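Monosaccharide ABC transporter substrate-binding protein, CUT2 family (Bradyrhizobium sp., PDB 4YHS) probably binds a monosaccharide or related small solute outside the inner membrane and delivers it to a CUT2-family ABC transporter for uptake. Local coordinates at residues N103-Q108 and V120-I125; G172-K177 and L290-P295; L87-N92 and Q309-L314. One frame throughout, in Å; residues are numbered along the deposited sequence.

Contact 1: N103-Q108 and V120-I125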
loop_
_atom_site.group_PDB
_atom_site.type_symbol
_atom_site.label_atom_id
_atom_site.label_comp_id
_atom_site.label_asym_id
_atom_site.label_seq_id
_atom_site.Cartn_x
_atom_site.Cartn_y
_atom_site.Cartn_z
ATOM N N ASN A 103 22.509 3.187 0.766
ATOM C CA ASN A 103 23.747 2.995 0.015
ATOM C C ASN A 103 23.839 1.632 -0.645
ATOM O O ASN A 103 24.397 1.504 -1.736
ATOM C CB ASN A 103 24.948 3.209 0.919
ATOM C CG ASN A 103 25.101 4.649 1.322
ATOM O OD1 ASN A 103 24.685 5.551 0.594
ATOM N ND2 ASN A 103 25.688 4.879 2.496
ATOM N N LYS A 104 23.259 0.615 -0.018
ATOM C CA LYS A 104 23.264 -0.719 -0.612
ATOM C C LYS A 104 22.281 -0.746 -1.788
ATOM O O LYS A 104 22.550 -1.356 -2.814
ATOM C CB LYS A 104 22.935 -1.783 0.426
ATOM C CG LYS A 104 22.635 -3.147 -0.142
ATOM C CD LYS A 104 23.831 -3.747 -0.839
ATOM C CE LYS A 104 24.781 -4.409 0.159
ATOM N NZ LYS A 104 25.339 -5.677 -0.400
ATOM N N GLN A 105 21.173 -0.030 -1.679
ATOM C CA GLN A 105 20.231 -0.003 -2.783
ATOM C C GLN A 105 20.865 0.705 -3.984
ATOM O O GLN A 105 20.736 0.254 -5.113
ATOM C CB GLN A 105 18.927 0.662 -2.381
ATOM C CG GLN A 105 17.952 0.731 -3.538
ATOM C CD GLN A 105 16.575 1.107 -3.113
ATOM O OE1 GLN A 105 16.394 2.072 -2.384
ATOM N NE2 GLN A 105 15.572 0.340 -3.573
ATOM N N ILE A 106 21.605 1.782 -3.736
ATOM C CA ILE A 106 22.298 2.462 -4.803
ATOM C C ILE A 106 23.273 1.510 -5.502
ATOM O O ILE A 106 23.254 1.415 -6.729
ATOM C CB ILE A 106 22.997 3.726 -4.280
ATOM C CG1 ILE A 106 21.929 4.760 -3.882
ATOM C CG2 ILE A 106 23.937 4.306 -5.335
ATOM C CD1 ILE A 106 22.498 5.995 -3.197
ATOM N N SER A 107 24.098 0.797 -4.733
ATOM C CA SER A 107 25.083 -0.107 -5.320
ATOM C C SER A 107 24.404 -1.276 -6.054
ATOM O O SER A 107 24.865 -1.686 -7.120
ATOM C CB SER A 107 26.055 -0.637 -4.249
ATOM O OG SER A 107 25.379 -1.202 -3.141
ATOM N N GLN A 108 23.312 -1.796 -5.498
ATOM C CA GLN A 108 22.599 -2.916 -6.127
ATOM C C GLN A 108 21.993 -2.512 -7.480
ATOM O O GLN A 108 22.055 -3.277 -8.455
ATOM C CB GLN A 108 21.503 -3.453 -5.198
ATOM C CG GLN A 108 22.011 -4.260 -4.038
ATOM C CD GLN A 108 20.890 -4.750 -3.144
ATOM O OE1 GLN A 108 19.971 -4.002 -2.807
ATOM N NE2 GLN A 108 20.970 -6.016 -2.739
ATOM N N VAL A 120 14.554 -0.809 -15.052
ATOM C CA VAL A 120 14.708 -0.893 -13.609
ATOM C C VAL A 120 13.402 -0.481 -12.902
ATOM O O VAL A 120 12.888 0.606 -13.128
ATOM C CB VAL A 120 15.886 -0.008 -13.121
ATOM C CG1 VAL A 120 16.008 -0.097 -11.612
ATOM C CG2 VAL A 120 17.202 -0.452 -13.780
ATOM N N ILE A 121 12.884 -1.356 -12.044
ATOM C CA ILE A 121 11.709 -1.094 -11.228
ATOM C C ILE A 121 12.200 -0.921 -9.797
ATOM O O ILE A 121 12.886 -1.774 -9.294
ATOM C CB ILE A 121 10.694 -2.263 -11.370
ATOM C CG1 ILE A 121 10.200 -2.329 -12.818
ATOM C CG2 ILE A 121 9.520 -2.118 -10.430
ATOM C CD1 ILE A 121 9.436 -3.617 -13.121
ATOM N N ILE A 122 11.877 0.203 -9.167
ATOM C CA ILE A 122 12.445 0.557 -7.860
ATOM C C ILE A 122 11.382 0.832 -6.799
ATOM O O ILE A 122 10.512 1.674 -6.993
ATOM C CB ILE A 122 13.313 1.828 -7.951
ATOM C CG1 ILE A 122 14.439 1.679 -8.955
ATOM C CG2 ILE A 122 13.938 2.178 -6.593
ATOM C CD1 ILE A 122 15.254 2.953 -9.126
ATOM N N GLY A 123 11.501 0.140 -5.666
ATOM C CA GLY A 123 10.814 0.506 -4.444
ATOM C C GLY A 123 11.815 1.258 -3.588
ATOM O O GLY A 123 12.653 0.653 -2.918
ATOM N N ALA A 124 11.738 2.590 -3.629
ATOM C CA ALA A 124 12.822 3.434 -3.145
ATOM C C ALA A 124 12.884 3.551 -1.632
ATOM O O ALA A 124 11.870 3.776 -0.974
ATOM C CB ALA A 124 12.705 4.803 -3.750
ATOM N N ILE A 125 14.100 3.451 -1.091
ATOM C CA ILE A 125 14.279 3.615 0.335
ATOM C C ILE A 125 14.017 5.080 0.740
ATOM O O ILE A 125 13.524 5.339 1.824
ATOM C CB ILE A 125 15.699 3.143 0.760
ATOM C CG1 ILE A 125 15.695 1.610 0.882
ATOM C CG2 ILE A 125 16.138 3.789 2.077
ATOM C CD1 ILE A 125 17.087 0.969 1.041
#

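Contact 2: G172-K177 and L290-P295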
loop_
_atom_site.group_PDB
_atom_site.type_symbol
_atom_site.label_atom_id
_atom_site.label_comp_id
_atom_site.label_asym_id
_atom_site.label_seq_id
_atom_site.Cartn_x
_atom_site.Cartn_y
_atom_site.Cartn_z
ATOM N N GLY A 172 -12.058 6.686 6.793
ATOM C CA GLY A 172 -12.931 7.661 7.406
ATOM C C GLY A 172 -14.324 7.680 6.782
ATOM O O GLY A 172 -15.327 7.744 7.490
ATOM N N SER A 173 -14.393 7.622 5.455
ATOM C CA SER A 173 -15.688 7.702 4.745
ATOM C C SER A 173 -16.564 6.518 5.054
ATOM O O SER A 173 -17.775 6.656 5.177
ATOM C CB SER A 173 -15.475 7.778 3.231
ATOM O OG SER A 173 -14.943 9.034 2.879
ATOM N N TYR A 174 -15.932 5.346 5.139
ATOM C CA TYR A 174 -16.586 4.123 5.608
ATOM C C TYR A 174 -17.318 4.348 6.944
ATOM O O TYR A 174 -18.487 3.976 7.125
ATOM C CB TYR A 174 -15.539 3.012 5.757
ATOM C CG TYR A 174 -16.085 1.639 6.131
ATOM C CD1 TYR A 174 -16.591 0.777 5.154
ATOM C CD2 TYR A 174 -16.077 1.198 7.445
ATOM C CE1 TYR A 174 -17.080 -0.500 5.491
ATOM C CE2 TYR A 174 -16.553 -0.056 7.782
ATOM C CZ TYR A 174 -17.054 -0.903 6.797
ATOM O OH TYR A 174 -17.521 -2.143 7.183
ATOM N N LEU A 175 -16.637 4.944 7.900
ATOM C CA LEU A 175 -17.278 5.213 9.184
ATOM C C LEU A 175 -18.318 6.323 9.072
ATOM O O LEU A 175 -19.408 6.223 9.617
ATOM C CB LEU A 175 -16.238 5.577 10.238
ATOM C CG LEU A 175 -15.378 4.417 10.717
ATOM C CD1 LEU A 175 -14.357 4.935 11.672
ATOM C CD2 LEU A 175 -16.223 3.317 11.391
ATOM N N ALA A 176 -17.975 7.392 8.359
ATOM C CA ALA A 176 -18.894 8.514 8.240
ATOM C C ALA A 176 -20.242 8.107 7.603
ATOM O O ALA A 176 -21.277 8.646 7.972
ATOM C CB ALA A 176 -18.239 9.625 7.438
ATOM N N LYS A 177 -20.219 7.156 6.662
ATOM C CA LYS A 177 -21.449 6.684 6.032
ATOM C C LYS A 177 -22.335 5.957 7.041
ATOM O O LYS A 177 -23.563 6.076 7.006
ATOM C CB LYS A 177 -21.130 5.759 4.848
ATOM C CG LYS A 177 -20.707 6.459 3.548
ATOM C CD LYS A 177 -20.051 5.464 2.616
ATOM C CE LYS A 177 -19.996 5.955 1.182
ATOM N NZ LYS A 177 -18.676 6.543 0.831
ATOM N N LEU A 290 -13.301 -10.216 14.359
ATOM C CA LEU A 290 -12.692 -9.490 15.486
ATOM C C LEU A 290 -12.246 -8.081 15.105
ATOM O O LEU A 290 -12.131 -7.190 15.971
ATOM C CB LEU A 290 -11.490 -10.274 16.028
ATOM C CG LEU A 290 -11.746 -11.690 16.569
ATOM C CD1 LEU A 290 -10.450 -12.275 17.068
ATOM C CD2 LEU A 290 -12.753 -11.671 17.697
ATOM N N ILE A 291 -11.957 -7.891 13.824
ATOM C CA ILE A 291 -11.647 -6.558 13.284
ATOM C C ILE A 291 -12.711 -6.247 12.248
ATOM O O ILE A 291 -13.092 -7.131 11.469
ATOM C CB ILE A 291 -10.239 -6.498 12.653
ATOM C CG1 ILE A 291 -9.165 -6.713 13.732
ATOM C CG2 ILE A 291 -10.048 -5.185 11.949
ATOM C CD1 ILE A 291 -7.766 -6.711 13.251
HETATM N N MSE A 292 -13.243 -5.028 12.247
HETATM C CA MSE A 292 -14.369 -4.718 11.369
HETATM C C MSE A 292 -13.974 -4.475 9.918
HETATM O O MSE A 292 -14.648 -4.960 8.983
HETATM C CB MSE A 292 -15.129 -3.488 11.857
HETATM C CG MSE A 292 -16.243 -3.048 10.879
HETATM SE SE MSE A 292 -17.257 -1.583 11.735
HETATM C CE MSE A 292 -18.647 -2.673 12.462
ATOM N N ALA A 293 -12.931 -3.682 9.710
ATOM C CA ALA A 293 -12.619 -3.219 8.347
ATOM C C ALA A 293 -11.233 -2.616 8.218
ATOM O O ALA A 293 -10.672 -2.110 9.197
ATOM C CB ALA A 293 -13.651 -2.176 7.909
ATOM N N ALA A 294 -10.715 -2.620 6.987
ATOM C CA ALA A 294 -9.488 -1.917 6.630
ATOM C C ALA A 294 -9.456 -1.751 5.102
ATOM O O ALA A 294 -9.950 -2.606 4.396
ATOM C CB ALA A 294 -8.241 -2.696 7.103
ATOM N N PRO A 295 -8.849 -0.668 4.605
ATOM C CA PRO A 295 -8.677 -0.516 3.153
ATOM C C PRO A 295 -7.564 -1.410 2.623
ATOM O O PRO A 295 -6.617 -1.722 3.354
ATOM C CB PRO A 295 -8.289 0.941 2.991
ATOM C CG PRO A 295 -7.552 1.268 4.231
ATOM C CD PRO A 295 -8.270 0.480 5.340
#

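Contact 3: L87-N92 and Q309-L314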
loop_
_atom_site.group_PDB
_atom_site.type_symbol
_atom_site.label_atom_id
_atom_site.label_comp_id
_atom_site.label_asym_id
_atom_site.label_seq_id
_atom_site.Cartn_x
_atom_site.Cartn_y
_atom_site.Cartn_z
ATOM N N LEU A 87 3.767 -12.566 -18.472
ATOM C CA LEU A 87 4.128 -11.806 -19.694
ATOM C C LEU A 87 5.260 -12.455 -20.457
ATOM O O LEU A 87 5.466 -12.168 -21.643
ATOM C CB LEU A 87 4.511 -10.361 -19.342
ATOM C CG LEU A 87 3.341 -9.442 -18.955
ATOM C CD1 LEU A 87 3.854 -8.077 -18.480
ATOM C CD2 LEU A 87 2.362 -9.299 -20.099
ATOM N N GLY A 88 5.981 -13.360 -19.806
ATOM C CA GLY A 88 7.124 -14.004 -20.449
ATOM C C GLY A 88 8.436 -13.236 -20.363
ATOM O O GLY A 88 9.263 -13.319 -21.281
ATOM N N VAL A 89 8.663 -12.511 -19.271
ATOM C CA VAL A 89 9.875 -11.694 -19.182
ATOM C C VAL A 89 10.712 -12.200 -18.015
ATOM O O VAL A 89 10.236 -13.005 -17.224
ATOM C CB VAL A 89 9.540 -10.180 -19.049
ATOM C CG1 VAL A 89 8.848 -9.691 -20.324
ATOM C CG2 VAL A 89 8.702 -9.889 -17.800
ATOM N N LYS A 90 11.960 -11.746 -17.947
ATOM C CA LYS A 90 12.931 -12.206 -16.952
ATOM C C LYS A 90 13.165 -11.165 -15.896
ATOM O O LYS A 90 13.717 -10.104 -16.172
ATOM C CB LYS A 90 14.287 -12.534 -17.592
ATOM C CG LYS A 90 14.266 -13.513 -18.773
ATOM C CD LYS A 90 15.705 -13.835 -19.242
ATOM C CE LYS A 90 15.886 -13.756 -20.772
ATOM N NZ LYS A 90 16.078 -12.358 -21.300
HETATM N N MSE A 91 12.757 -11.490 -14.681
HETATM C CA MSE A 91 12.941 -10.614 -13.537
HETATM C C MSE A 91 14.213 -11.011 -12.803
HETATM O O MSE A 91 14.496 -12.189 -12.654
HETATM C CB MSE A 91 11.734 -10.704 -12.588
HETATM C CG MSE A 91 12.048 -10.231 -11.145
HETATM SE SE MSE A 91 10.659 -10.690 -9.924
HETATM C CE MSE A 91 11.287 -12.514 -9.622
ATOM N N ASN A 92 14.979 -10.018 -12.366
ATOM C CA ASN A 92 16.125 -10.237 -11.476
ATOM C C ASN A 92 15.872 -9.306 -10.299
ATOM O O ASN A 92 15.985 -8.087 -10.444
ATOM C CB ASN A 92 17.452 -9.945 -12.204
ATOM C CG ASN A 92 18.567 -9.515 -11.270
ATOM O OD1 ASN A 92 18.825 -10.152 -10.246
ATOM N ND2 ASN A 92 19.248 -8.428 -11.629
ATOM N N GLN A 309 3.864 -1.847 -17.081
ATOM C CA GLN A 309 4.338 -0.553 -17.512
ATOM C C GLN A 309 5.743 -0.638 -18.166
ATOM O O GLN A 309 5.986 -0.061 -19.237
ATOM C CB GLN A 309 4.382 0.404 -16.321
ATOM C CG GLN A 309 3.041 1.045 -15.918
ATOM C CD GLN A 309 3.151 1.758 -14.603
ATOM O OE1 GLN A 309 3.941 1.359 -13.747
ATOM N NE2 GLN A 309 2.408 2.846 -14.447
ATOM N N ALA A 310 6.670 -1.325 -17.504
ATOM C CA ALA A 310 8.033 -1.437 -18.014
ATOM C C ALA A 310 8.023 -2.047 -19.403
ATOM O O ALA A 310 8.680 -1.550 -20.311
ATOM C CB ALA A 310 8.895 -2.268 -17.100
ATOM N N VAL A 311 7.274 -3.131 -19.557
ATOM C CA VAL A 311 7.229 -3.848 -20.837
ATOM C C VAL A 311 6.634 -2.939 -21.917
ATOM O O VAL A 311 7.182 -2.821 -23.015
ATOM C CB VAL A 311 6.434 -5.169 -20.682
ATOM C CG1 VAL A 311 6.200 -5.849 -22.043
ATOM C CG2 VAL A 311 7.207 -6.127 -19.715
ATOM N N ARG A 312 5.553 -2.246 -21.590
ATOM C CA ARG A 312 4.901 -1.370 -22.578
ATOM C C ARG A 312 5.873 -0.282 -23.069
ATOM O O ARG A 312 5.952 0.000 -24.273
ATOM C CB ARG A 312 3.632 -0.731 -21.993
ATOM C CG ARG A 312 2.445 -1.675 -21.856
ATOM C CD ARG A 312 1.286 -1.052 -21.029
ATOM N NE ARG A 312 0.099 -1.898 -21.105
ATOM C CZ ARG A 312 -0.711 -1.965 -22.159
ATOM N NH1 ARG A 312 -0.465 -1.223 -23.244
ATOM N NH2 ARG A 312 -1.776 -2.777 -22.141
ATOM N N ILE A 313 6.612 0.308 -22.131
ATOM C CA ILE A 313 7.596 1.339 -22.457
ATOM C C ILE A 313 8.663 0.739 -23.374
ATOM O O ILE A 313 8.949 1.274 -24.454
ATOM C CB ILE A 313 8.212 1.925 -21.157
ATOM C CG1 ILE A 313 7.177 2.741 -20.391
ATOM C CG2 ILE A 313 9.430 2.819 -21.426
ATOM C CD1 ILE A 313 7.555 2.958 -18.948
ATOM N N LEU A 314 9.231 -0.393 -22.976
ATOM C CA LEU A 314 10.296 -1.023 -23.763
ATOM C C LEU A 314 9.820 -1.358 -25.184
ATOM O O LEU A 314 10.610 -1.365 -26.147
ATOM C CB LEU A 314 10.810 -2.297 -23.066
ATOM C CG LEU A 314 11.659 -2.076 -21.812
ATOM C CD1 LEU A 314 11.753 -3.353 -21.039
ATOM C CD2 LEU A 314 13.028 -1.631 -22.234
#

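Contact 1: N103-Q108 and V120-I125
Gln105 reaches from helix 102-115 to the backbone of 120-125 and hydrogen-bonds to it with both halves of its amide. On the donor side, Gln105 NE2 lies 3.0 Å from Gly123 O, and the N-H...O angle of 170° is nearly straight. The oxygen lies in the amide plane of Gln105, yet seen from Gly123 the donor stands above the carbonyl plane, 52° out of it. On the acceptor side, Ile125 N gives its hydrogen to Gln105 OE1 at 3.0 Å, arriving in the carbonyl plane on a lone pair. Two bonds to backbone atoms two residues apart fix the rotation of the amide, and a third, from NE2 to Ser64 OG, adds to the hold.

The reach comes from an extended chain: CG stands anti to the backbone N (chi1 178°) and chi2 continues the extended line. Aliphatic groups pack round the amide. Ile125 runs past Gln105 in the opposite direction, its CG1 3.4 Å from Gln105 OE1 and its CD1 3.9 Å from Gln105 CB. Ile122 CG2 meets the other end of the amide, 3.9 Å from Gln105 NE2. Helix 102-115 leads into strand 119-122, which lies parallel to strand 60-65, the strand of Ser64; this helix-on-parallel-sheet layering is that of the Rossmann-like alpha/beta lobes of periplasmic binding proteins.

Contact 2: G172-K177 and L290-P295
Tyr174, on helix 164-178, meets Met292 and Ala293 through apolar contacts, and no hydrogen bond joins 172-177 to 290-295. The shortest approach is from Ala293 CB to Tyr174 CE2, 3.6 Å. The same methyl carbon is 3.8 Å from Tyr174 CZ and 3.9 Å from Tyr174 OH, evidence that it sits against the phenol end of the ring, where it comes in obliquely. Met292, a selenomethionine in this crystal, approaches differently: its SE lies at the ring edge, near the plane, 4.3 Å from Tyr174 CE2. Farther back along that chain, Met292 CG is 4.0 Å from Tyr174 OH. The two side chains cross at a slant, and the bend at chi3 (-95°) turns the selenomethionine methyl out of the line of the chain.

The backbone setting is a helix packed beside strand 293-296 and the residue before it, with the closest CA atoms, those of Tyr174 and Ala293, 8.8 Å apart. Backbone hydrogen bonds of Met292 with Leu273, Ala293 with Ala275 and Ala294 with Val330 place the segment between strands 272-275 and 322-331, in a lobe of the two-lobed alpha/beta fold characteristic of periplasmic binding proteins.

Polar bonding is supplied from outside the two segments. Tyr174 OH hydrogen-bonds to Asp331 OD2, which ties the far end of the ring to strand 322-331. Tyr174 CG is anti to the backbone N (chi1 -175°), a setting that carries the ring away from its helix to these partners, and Leu274 and Val329 add apolar contacts to the ring.

Contact 3: L87-N92 and Q309-L314
Val311, on helix 299-314, faces Leu87 and Val89, which lie just before and just after Gly88, the residue at which the chain leaves helix 71-87. Its CB points toward the opposing segment, and the contact is made one bond farther out, by a single methyl. CG2 carries both approaches: it is 4.0 Å from Val89 CG1 and 4.1 Å from Leu87 CD1. The torsion explains this choice of branch, for CG1 stands anti to the backbone N (chi1 172°), which leaves CG2 anti to the carbonyl carbon and directed at the pair. Leu87 passes Val311 in the opposite direction, whereas Val89 meets it at a slant. Both contacts are aliphatic, and the near-equal distances put CG2 against both partners at ordinary van der Waals separation.

Between Leu87 and Val89 the chain makes a Schellman motif. Gly88, with phi 85°, is its C-prime residue; Val89 N bonds to Ser84 O and Gly88 N to Lys85 O. The chain thereby leaves the helix and turns into strand 90-95 while Leu87 and Val89 both keep their CB atoms toward helix 299-314. Leu52, from a loop, also touches Val311, and Val89 rests on Leu61 of strand 60-65. The contact therefore lies where the C-terminal end of helix 71-87 and the entry to strand 90-95 meet the last turns of helix 299-314, close to strand 60-65.

Contacts 1 and 3 are buried and their centres lie 18 Å apart in one lobe, touching where Ile121 CD1 meets Ala310 CB at 4.2 Å. Contact 2 is partly buried and lies about 35 Å from contact 1 and 36 Å from contact 3, between centres, across the centre of the chain. All three reach the same mixed sheet, and helix 299-314 of contact 3 directly follows strand 293-296 of contact 2, a physical link between distant regions. Chemistry varies with place: contact 1 joins a helix to the chain at Gly123-Ile125 by amide-to-backbone hydrogen bonds, contact 3 is purely aliphatic at a helix end, and contact 2 packs an aromatic ring whose hydroxyl bonds to a third element, strand 322-331.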